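Local coordinates for protein 3-carboxy-cis,cis-muconate cycloisomerase (Pseudomonas putida, PDB 1RE5) that is an enzyme of the lyase superfamily that also contains adenylosuccinate lyase, a largely helical protein whose assembly holds four chains, at residues Val189-Gly193 with Val209-Ala214; Phe31-Leu35 with Val100-Ala104. All blocks are in the same frame, centred on the assembly; numbering follows the deposited sequence.

Interaction 1. Residues Val189-Gly193 with Val209-Ala214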
loop_
_atom_site.group_PDB
_atom_site.type_symbol
_atom_site.label_atom_id
_atom_site.label_comp_id
_atom_site.label_asym_id
_atom_site.label_seq_id
_atom_site.Cartn_x
_atom_site.Cartn_y
_atom_site.Cartn_z
ATOM N N VAL D 189 -9.632 12.221 22.758
ATOM C CA VAL D 189 -9.211 11.887 24.108
ATOM C C VAL D 189 -7.866 12.541 24.401
ATOM O O VAL D 189 -7.111 12.889 23.481
ATOM C CB VAL D 189 -9.077 10.358 24.311
ATOM C CG1 VAL D 189 -10.451 9.710 24.300
ATOM C CG2 VAL D 189 -8.174 9.751 23.222
ATOM N N LEU D 190 -7.581 12.711 25.689
ATOM C CA LEU D 190 -6.342 13.327 26.127
ATOM C C LEU D 190 -5.213 12.298 26.166
ATOM O O LEU D 190 -5.459 11.107 26.373
ATOM C CB LEU D 190 -6.523 13.919 27.527
ATOM C CG LEU D 190 -5.229 14.405 28.195
ATOM C CD1 LEU D 190 -4.855 15.775 27.633
ATOM C CD2 LEU D 190 -5.412 14.452 29.704
ATOM N N GLN D 191 -3.984 12.763 25.949
ATOM C CA GLN D 191 -2.813 11.893 26.017
ATOM C C GLN D 191 -1.957 12.444 27.146
ATOM O O GLN D 191 -1.210 13.418 26.963
ATOM C CB GLN D 191 -1.982 11.923 24.732
ATOM C CG GLN D 191 -0.796 10.965 24.801
ATOM C CD GLN D 191 -1.219 9.512 24.649
ATOM O OE1 GLN D 191 -1.160 8.958 23.546
ATOM N NE2 GLN D 191 -1.663 8.895 25.742
ATOM N N PHE D 192 -2.067 11.818 28.314
ATOM C CA PHE D 192 -1.319 12.264 29.483
ATOM C C PHE D 192 -0.865 11.038 30.264
ATOM O O PHE D 192 -1.645 10.444 31.015
ATOM C CB PHE D 192 -2.227 13.151 30.345
ATOM C CG PHE D 192 -1.511 13.883 31.441
ATOM C CD1 PHE D 192 -0.411 14.695 31.154
ATOM C CD2 PHE D 192 -1.955 13.790 32.757
ATOM C CE1 PHE D 192 0.237 15.409 32.170
ATOM C CE2 PHE D 192 -1.318 14.496 33.772
ATOM C CZ PHE D 192 -0.217 15.310 33.478
ATOM N N GLY D 193 0.391 10.655 30.082
ATOM C CA GLY D 193 0.882 9.485 30.772
ATOM C C GLY D 193 2.280 9.648 31.316
ATOM O O GLY D 193 2.721 8.833 32.123
ATOM N N VAL D 209 -4.944 15.998 38.471
ATOM C CA VAL D 209 -4.366 16.838 37.432
ATOM C C VAL D 209 -4.885 16.395 36.068
ATOM O O VAL D 209 -5.221 17.226 35.218
ATOM C CB VAL D 209 -2.820 16.764 37.450
ATOM C CG1 VAL D 209 -2.240 17.537 36.276
ATOM C CG2 VAL D 209 -2.291 17.344 38.754
ATOM N N ALA D 210 -4.955 15.077 35.878
ATOM C CA ALA D 210 -5.435 14.483 34.632
ATOM C C ALA D 210 -6.843 14.958 34.261
ATOM O O ALA D 210 -7.077 15.457 33.154
ATOM C CB ALA D 210 -5.413 12.962 34.748
ATOM N N GLU D 211 -7.776 14.806 35.192
ATOM C CA GLU D 211 -9.156 15.210 34.950
ATOM C C GLU D 211 -9.265 16.710 34.718
ATOM O O GLU D 211 -9.971 17.158 33.811
ATOM C CB GLU D 211 -10.029 14.758 36.116
ATOM C CG GLU D 211 -9.749 13.304 36.457
ATOM C CD GLU D 211 -10.909 12.603 37.120
ATOM O OE1 GLU D 211 -11.406 13.123 38.148
ATOM O OE2 GLU D 211 -11.314 11.526 36.616
ATOM N N ALA D 212 -8.547 17.486 35.522
ATOM C CA ALA D 212 -8.558 18.931 35.366
ATOM C C ALA D 212 -8.076 19.277 33.961
ATOM O O ALA D 212 -8.683 20.096 33.269
ATOM C CB ALA D 212 -7.647 19.573 36.396
ATOM N N LEU D 213 -6.983 18.639 33.544
ATOM C CA LEU D 213 -6.393 18.874 32.226
ATOM C C LEU D 213 -7.348 18.552 31.075
ATOM O O LEU D 213 -7.478 19.331 30.124
ATOM C CB LEU D 213 -5.114 18.049 32.078
ATOM C CG LEU D 213 -4.361 18.190 30.755
ATOM C CD1 LEU D 213 -4.200 19.665 30.386
ATOM C CD2 LEU D 213 -2.999 17.503 30.885
ATOM N N ALA D 214 -8.010 17.401 31.170
ATOM C CA ALA D 214 -8.952 16.972 30.146
ATOM C C ALA D 214 -10.045 18.016 29.995
ATOM O O ALA D 214 -10.320 18.498 28.890
ATOM C CB ALA D 214 -9.555 15.633 30.529
#
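Leu190 opens the contact by setting its two methyls astride Leu213: Leu190 CD1 and CD2 each lie 4.0 Å from Leu213 CG. Its CG stands anti to the backbone N (chi1 171°), which carries the branch off the extended loop and onto the helix, where the two leucines meet roughly at right angles. A forked side chain suits this spot, because Leu190 CD1 also touches Leu213 CD2, while Leu190 CD2 comes in addition within 4.4 Å of Ala214 CB. The Ala210 carbonyl near that second methyl is already spent within the helix, accepting from Ala214 N.

Two residues on, the extended chain brings Phe192 back to the helix. The ring takes partners from three residues. Leu213 CD2 sits over one face, 3.9 Å from the ring centroid of Phe192 and 15° off the normal, a CH-pi contact. Val209 and Ala210 approach obliquely: Phe192 CE2 is 4.0 Å from Val209 CG1, and Phe192 CD2 is 4.1 Å from Ala210 CB. Alanine lets the broad ring come right up to the helix backbone, whereas the branched valine packs beside the outer part of the ring.

In this helical lyase fold the contact lays the loop that follows helix 162-187 on helix 206-217, and the same loop is tied to helix 106-142, where Gln191 N bonds to Thr112 OG1 and Gly193 N to Asp108 OD1. Leu213 is shared with Phe31 and Ala34 of helix 21-40.

No hydrogen bond crosses between the segments, and all six touching residues are buried; loop and helix therefore meet through apolar packing and exclusion of water, while the peptide groups Gln191 N, Gly193 N and Leu190 O, the last accepting from Trp226 NE1, find their hydrogen bonds outside the contact.

Interaction 2. Residues Phe31-Leu35 with Val100-Ala104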
loop_
_atom_site.group_PDB
_atom_site.type_symbol
_atom_site.label_atom_id
_atom_site.label_comp_id
_atom_site.label_asym_id
_atom_site.label_seq_id
_atom_site.Cartn_x
_atom_site.Cartn_y
_atom_site.Cartn_z
ATOM N N PHE D 31 -1.515 22.807 24.977
ATOM C CA PHE D 31 -1.381 21.742 25.954
ATOM C C PHE D 31 -0.617 22.256 27.172
ATOM O O PHE D 31 -1.064 22.078 28.306
ATOM C CB PHE D 31 -0.627 20.560 25.352
ATOM C CG PHE D 31 -0.239 19.520 26.364
ATOM C CD1 PHE D 31 -1.192 18.634 26.877
ATOM C CD2 PHE D 31 1.075 19.452 26.836
ATOM C CE1 PHE D 31 -0.848 17.698 27.839
ATOM C CE2 PHE D 31 1.430 18.514 27.805
ATOM C CZ PHE D 31 0.464 17.634 28.308
ATOM N N GLU D 32 0.531 22.891 26.928
ATOM C CA GLU D 32 1.369 23.431 28.005
ATOM C C GLU D 32 0.617 24.401 28.918
ATOM O O GLU D 32 0.663 24.278 30.150
ATOM C CB GLU D 32 2.598 24.121 27.410
ATOM C CG GLU D 32 3.531 23.154 26.679
ATOM C CD GLU D 32 4.020 22.009 27.574
ATOM O OE1 GLU D 32 4.465 20.975 27.038
ATOM O OE2 GLU D 32 3.970 22.140 28.814
ATOM N N ALA D 33 -0.070 25.365 28.309
ATOM C CA ALA D 33 -0.842 26.336 29.067
ATOM C C ALA D 33 -1.877 25.585 29.890
ATOM O O ALA D 33 -1.959 25.757 31.103
ATOM C CB ALA D 33 -1.524 27.310 28.130
ATOM N N ALA D 34 -2.659 24.738 29.235
ATOM C CA ALA D 34 -3.676 23.969 29.939
ATOM C C ALA D 34 -3.080 23.152 31.101
ATOM O O ALA D 34 -3.726 22.982 32.139
ATOM C CB ALA D 34 -4.385 23.046 28.959
ATOM N N LEU D 35 -1.853 22.653 30.921
ATOM C CA LEU D 35 -1.163 21.839 31.937
ATOM C C LEU D 35 -0.942 22.656 33.206
ATOM O O LEU D 35 -1.324 22.241 34.301
ATOM C CB LEU D 35 0.207 21.364 31.423
ATOM C CG LEU D 35 0.710 19.946 31.766
ATOM C CD1 LEU D 35 2.211 19.987 31.893
ATOM C CD2 LEU D 35 0.122 19.423 33.055
ATOM N N VAL D 100 6.922 24.811 33.833
ATOM C CA VAL D 100 6.458 24.451 32.507
ATOM C C VAL D 100 6.715 22.975 32.211
ATOM O O VAL D 100 7.765 22.430 32.564
ATOM C CB VAL D 100 7.151 25.323 31.424
ATOM C CG1 VAL D 100 8.645 25.101 31.454
ATOM C CG2 VAL D 100 6.601 24.989 30.050
ATOM N N HIS D 101 5.727 22.330 31.589
ATOM C CA HIS D 101 5.830 20.928 31.185
ATOM C C HIS D 101 6.084 19.998 32.367
ATOM O O HIS D 101 6.718 18.959 32.220
ATOM C CB HIS D 101 6.954 20.809 30.141
ATOM C CG HIS D 101 6.903 19.563 29.318
ATOM N ND1 HIS D 101 7.632 18.433 29.624
ATOM C CD2 HIS D 101 6.209 19.268 28.193
ATOM C CE1 HIS D 101 7.392 17.497 28.724
ATOM N NE2 HIS D 101 6.532 17.978 27.844
ATOM N N LEU D 102 5.564 20.363 33.533
ATOM C CA LEU D 102 5.762 19.570 34.746
ATOM C C LEU D 102 5.042 18.218 34.792
ATOM O O LEU D 102 3.809 18.150 34.721
ATOM C CB LEU D 102 5.349 20.387 35.975
ATOM C CG LEU D 102 5.526 19.702 37.343
ATOM C CD1 LEU D 102 7.007 19.440 37.598
ATOM C CD2 LEU D 102 4.939 20.576 38.449
ATOM N N GLY D 103 5.824 17.147 34.929
ATOM C CA GLY D 103 5.260 15.808 35.020
ATOM C C GLY D 103 4.814 15.170 33.716
ATOM O O GLY D 103 4.309 14.041 33.718
ATOM N N ALA D 104 5.010 15.879 32.608
ATOM C CA ALA D 104 4.604 15.388 31.299
ATOM C C ALA D 104 5.796 14.965 30.445
ATOM O O ALA D 104 6.918 15.456 30.616
ATOM C CB ALA D 104 3.799 16.466 30.567
#
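Leu35 and Phe31, one turn apart on helix 21-40, meet Ala104, at the end of the segment 100-104, and so join that helix to the loop leading into helix 106-142. Ala104 CB lies 4.1 Å from Leu35 CD1 and 4.2 Å from Phe31 CE2, coming to the Phe31 ring at its edge, near the ring plane. A single methyl fits where two large side chains converge. Leu35 CD1 also rests against the loop backbone, 3.8 Å from His101 CA.

The backbone here makes a type II turn from His101 to Ala104, with Gly103 at the third position, where its positive phi (78°) is easily adopted. The turn brings Ala104 CB round to the helix.

The polar part of the contact is Glu32. Its chain bends about its CB-CG bond (chi2 -57°) and brings Glu32 OE2 to 3.3 Å from His101 N, while Val82 and Leu85 of helix 78-92 touch the same side chain.

The chemistry is thus divided: an apolar patch of Phe31, Leu35 and Ala104 joins helix to turn, and beside it lies a buried acid, whose burial the nearby peptide N-H of His101 might ease.

In the fold
Interaction 1 is wholly buried and wholly apolar; interaction 2 is only partly buried and adds a carboxylate to its hydrophobic patch. In both, a loop is laid against a helix, but the helices differ, 206-217 in one and 21-40 in the other, and these two pack on each other. Their centres are 10 Å apart, and the joint is direct: Leu213 CD1 lies 3.7 Å from Ala34 CB, and Phe192 CE1 lies 4.0 Å from Ala104 CB. Phe192 and Leu213 thus extend the apolar layer of interaction 1 to Phe31 and Ala104, giving a continuous apolar layer, with the Glu32 carboxylate at its side.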